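Local coordinates for protein hydrazine synthase subunit alpha (Candidatus Kuenenia stuttgartiensis, PDB 5C2V) that forms the subunit of the hydrazine synthase complex that condenses hydroxylamine with ammonia to give hydrazine, and carries two c-type hemes as well as a six-bladed beta-propeller, at residues F229-L240 with S287-I298. Numbering follows the deposited sequence.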
# COMPACT_ATOMS: atom_id res chain seq x y z
N PHE D 229 21.55 -11.19 -7.99
CA PHE D 229 22.85 -10.91 -7.39
C PHE D 229 23.03 -11.47 -5.98
O PHE D 229 22.11 -12.06 -5.41
CB PHE D 229 23.07 -9.40 -7.36
CG PHE D 229 22.02 -8.64 -6.61
CD1 PHE D 229 20.84 -8.25 -7.23
CD2 PHE D 229 22.21 -8.29 -5.28
CE1 PHE D 229 19.87 -7.55 -6.54
CE2 PHE D 229 21.24 -7.59 -4.58
CZ PHE D 229 20.07 -7.21 -5.22
N ASP D 230 24.23 -11.26 -5.45
CA ASP D 230 24.63 -11.73 -4.12
C ASP D 230 24.29 -13.20 -3.85
O ASP D 230 23.48 -13.51 -2.98
CB ASP D 230 23.98 -10.86 -3.05
CG ASP D 230 24.52 -9.44 -3.05
OD1 ASP D 230 25.23 -9.08 -4.01
OD2 ASP D 230 24.24 -8.69 -2.09
N PRO D 231 24.92 -14.12 -4.60
CA PRO D 231 24.68 -15.55 -4.38
C PRO D 231 25.38 -16.08 -3.13
O PRO D 231 26.47 -15.62 -2.79
CB PRO D 231 25.26 -16.20 -5.64
CG PRO D 231 26.36 -15.28 -6.05
CD PRO D 231 25.90 -13.89 -5.68
N TRP D 232 24.76 -17.05 -2.46
CA TRP D 232 25.32 -17.65 -1.26
C TRP D 232 24.88 -19.10 -1.15
O TRP D 232 24.31 -19.65 -2.10
CB TRP D 232 24.91 -16.85 -0.01
CG TRP D 232 25.82 -17.05 1.17
CD1 TRP D 232 25.48 -17.56 2.39
CD2 TRP D 232 27.22 -16.75 1.24
NE1 TRP D 232 26.57 -17.59 3.22
CE2 TRP D 232 27.66 -17.10 2.54
CE3 TRP D 232 28.15 -16.21 0.34
CZ2 TRP D 232 28.97 -16.93 2.95
CZ3 TRP D 232 29.46 -16.05 0.76
CH2 TRP D 232 29.86 -16.41 2.05
N LEU D 233 25.14 -19.74 -0.01
CA LEU D 233 24.86 -21.16 0.15
C LEU D 233 23.73 -21.44 1.14
O LEU D 233 23.69 -20.86 2.23
CB LEU D 233 26.12 -21.90 0.59
CG LEU D 233 27.34 -21.74 -0.33
CD1 LEU D 233 28.55 -22.45 0.27
CD2 LEU D 233 27.03 -22.27 -1.72
N THR D 234 22.82 -22.33 0.76
CA THR D 234 21.79 -22.81 1.66
C THR D 234 22.31 -24.03 2.41
O THR D 234 23.17 -24.75 1.91
CB THR D 234 20.50 -23.19 0.90
OG1 THR D 234 20.72 -24.37 0.12
CG2 THR D 234 20.06 -22.05 -0.02
N PRO D 235 21.79 -24.27 3.63
CA PRO D 235 22.22 -25.42 4.43
C PRO D 235 21.94 -26.77 3.76
O PRO D 235 22.60 -27.76 4.07
CB PRO D 235 21.42 -25.28 5.72
CG PRO D 235 21.09 -23.82 5.80
CD PRO D 235 20.87 -23.40 4.38
N ASP D 236 20.96 -26.80 2.85
CA ASP D 236 20.64 -28.03 2.12
C ASP D 236 21.34 -28.11 0.76
O ASP D 236 21.07 -29.03 -0.02
CB ASP D 236 19.12 -28.17 1.95
CG ASP D 236 18.44 -26.86 1.62
OD1 ASP D 236 18.89 -26.16 0.68
OD2 ASP D 236 17.45 -26.52 2.31
N GLY D 237 22.22 -27.16 0.47
CA GLY D 237 23.02 -27.22 -0.74
C GLY D 237 22.49 -26.55 -2.00
O GLY D 237 22.78 -27.00 -3.11
N ASN D 238 21.70 -25.49 -1.83
CA ASN D 238 21.27 -24.69 -2.97
C ASN D 238 21.85 -23.28 -2.92
O ASN D 238 22.57 -22.92 -1.99
CB ASN D 238 19.74 -24.64 -3.04
CG ASN D 238 19.12 -26.01 -3.08
OD1 ASN D 238 18.90 -26.58 -4.16
ND2 ASN D 238 18.83 -26.57 -1.91
N ILE D 239 21.53 -22.47 -3.93
CA ILE D 239 22.06 -21.11 -4.04
C ILE D 239 21.06 -20.06 -3.57
O ILE D 239 19.99 -19.91 -4.16
CB ILE D 239 22.49 -20.79 -5.48
CG1 ILE D 239 23.42 -21.87 -6.03
CG2 ILE D 239 23.15 -19.42 -5.54
CD1 ILE D 239 24.70 -22.03 -5.24
N LEU D 240 21.42 -19.34 -2.51
CA LEU D 240 20.58 -18.28 -1.96
C LEU D 240 21.00 -16.92 -2.52
O LEU D 240 22.18 -16.58 -2.48
CB LEU D 240 20.68 -18.27 -0.43
CG LEU D 240 19.93 -17.17 0.32
CD1 LEU D 240 18.46 -17.51 0.47
CD2 LEU D 240 20.57 -16.91 1.68
N SER D 287 19.60 -7.27 0.28
CA SER D 287 20.85 -7.71 -0.32
C SER D 287 21.82 -8.31 0.69
O SER D 287 21.62 -8.17 1.90
CB SER D 287 21.53 -6.56 -1.06
OG SER D 287 21.99 -5.57 -0.15
N GLN D 288 22.86 -8.97 0.19
CA GLN D 288 23.93 -9.52 1.01
C GLN D 288 23.39 -10.49 2.06
O GLN D 288 23.79 -10.45 3.22
CB GLN D 288 24.72 -8.39 1.67
CG GLN D 288 25.31 -7.40 0.68
CD GLN D 288 25.72 -6.09 1.32
OE1 GLN D 288 25.83 -5.99 2.54
NE2 GLN D 288 25.95 -5.07 0.49
N ALA D 289 22.49 -11.37 1.63
CA ALA D 289 21.84 -12.31 2.53
C ALA D 289 22.74 -13.49 2.88
O ALA D 289 23.32 -14.13 1.99
CB ALA D 289 20.54 -12.80 1.92
N LYS D 290 22.85 -13.78 4.17
CA LYS D 290 23.58 -14.94 4.65
C LYS D 290 22.77 -15.64 5.74
O LYS D 290 21.80 -15.08 6.25
CB LYS D 290 24.96 -14.55 5.17
CG LYS D 290 25.85 -13.90 4.12
CD LYS D 290 27.26 -13.66 4.64
CE LYS D 290 28.07 -12.83 3.66
NZ LYS D 290 28.13 -13.45 2.31
N ILE D 291 23.15 -16.86 6.09
CA ILE D 291 22.38 -17.66 7.04
C ILE D 291 23.19 -18.04 8.28
O ILE D 291 24.33 -18.49 8.17
CB ILE D 291 21.84 -18.94 6.38
CG1 ILE D 291 21.14 -18.59 5.06
CG2 ILE D 291 20.89 -19.67 7.31
CD1 ILE D 291 20.54 -19.78 4.35
N THR D 292 22.60 -17.86 9.45
CA THR D 292 23.25 -18.20 10.71
C THR D 292 23.23 -19.70 10.96
O THR D 292 22.30 -20.40 10.53
CB THR D 292 22.58 -17.50 11.91
OG1 THR D 292 21.22 -17.93 12.02
CG2 THR D 292 22.62 -15.99 11.73
N PHE D 293 24.26 -20.20 11.62
CA PHE D 293 24.38 -21.63 11.90
C PHE D 293 23.62 -22.09 13.14
O PHE D 293 23.00 -23.15 13.12
CB PHE D 293 25.86 -21.99 12.01
CG PHE D 293 26.65 -21.66 10.77
CD1 PHE D 293 26.72 -22.55 9.72
CD2 PHE D 293 27.29 -20.43 10.65
CE1 PHE D 293 27.44 -22.24 8.58
CE2 PHE D 293 28.01 -20.12 9.51
CZ PHE D 293 28.08 -21.03 8.47
N GLY D 294 23.66 -21.30 14.21
CA GLY D 294 23.03 -21.69 15.45
C GLY D 294 21.51 -21.75 15.46
O GLY D 294 20.92 -22.80 15.71
N ASP D 295 20.86 -20.62 15.19
CA ASP D 295 19.40 -20.56 15.17
C ASP D 295 18.83 -20.64 13.76
O ASP D 295 17.61 -20.57 13.57
CB ASP D 295 18.90 -19.29 15.87
CG ASP D 295 19.75 -18.08 15.57
OD1 ASP D 295 20.34 -18.02 14.48
OD2 ASP D 295 19.82 -17.18 16.44
N ARG D 296 19.71 -20.78 12.77
CA ARG D 296 19.32 -20.89 11.37
C ARG D 296 18.45 -19.71 10.92
O ARG D 296 17.29 -19.89 10.56
CB ARG D 296 18.59 -22.20 11.11
CG ARG D 296 19.50 -23.37 10.80
CD ARG D 296 18.74 -24.69 10.83
NE ARG D 296 19.35 -25.70 9.98
CZ ARG D 296 18.87 -26.07 8.79
NH1 ARG D 296 17.76 -25.52 8.33
NH2 ARG D 296 19.49 -27.00 8.08
N LYS D 297 19.03 -18.52 10.93
CA LYS D 297 18.32 -17.32 10.51
C LYS D 297 18.93 -16.73 9.25
O LYS D 297 20.15 -16.59 9.16
CB LYS D 297 18.31 -16.27 11.62
CG LYS D 297 17.56 -16.68 12.87
CD LYS D 297 17.61 -15.57 13.92
CE LYS D 297 16.82 -15.95 15.16
NZ LYS D 297 16.89 -14.88 16.20
N ILE D 298 18.09 -16.39 8.29
CA ILE D 298 18.55 -15.63 7.14
C ILE D 298 18.69 -14.18 7.58
O ILE D 298 17.70 -13.55 7.95
CB ILE D 298 17.58 -15.72 5.94
CG1 ILE D 298 17.34 -17.18 5.55
CG2 ILE D 298 18.12 -14.93 4.76
CD1 ILE D 298 16.33 -17.35 4.43
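Lys290 lies across the indole of Trp232 and joins two antiparallel sheets that follow each other in the N-terminal, propeller-bearing domain, a worked example of how neighbouring propeller blades meet through side chains. The first strands of the two blades, 229-233 and 289-291, run nearly parallel, with axes 7.2 Å from each other at closest approach. Trp232 has CG anti to its own backbone N (chi1 -158°), which brings the indole across to the other blade. The lysine covers one face of it: CG sits 3.9 Å from the centroid of the five-membered ring in a CH-pi contact, and a bend at chi4 (-57°) sets NZ 3.2 Å from the centroid of the six-membered ring, a cation-pi pair almost on the ring normal.

At one end of this pair, Asp230 OD2 accepts a hydrogen bond from Gln288 N (2.7 Å), through the anti lone pair and with a bent N-H...O angle of 132°. The same oxygen is also hydrogen-bonded to Tyr49 OH, while the side-chain OE1 of Gln288 is hydrogen-bonded to Ser339 N in the next blade. Ser287 CB meets the edge of the Phe229 ring.

Toward the 234-237 turn the contact becomes mainly aliphatic. Leu240 CD2 packs against Ile291 CG1 at 3.8 Å and more loosely against Ala289 CB and Ile298 CG2, and Ile291 CD1 meets Pro235 CD tip to tip at 3.6 Å. Pro235 CG lies over one face of the Arg296 guanidinium, toward its rim, and Pro235 CB is 3.5 Å from Arg296 NH2; the arginine's charge is paired with Asp319.

The chemistry is thus graded along the interface, from a buried carboxylate holding a backbone N-H, through an ammonium group set over an indole face, to aliphatic packing bordered by a guanidinium. The one hydrogen bond across the two segments runs from backbone to side chain, so the blades meet through side chains, not as one continued sheet.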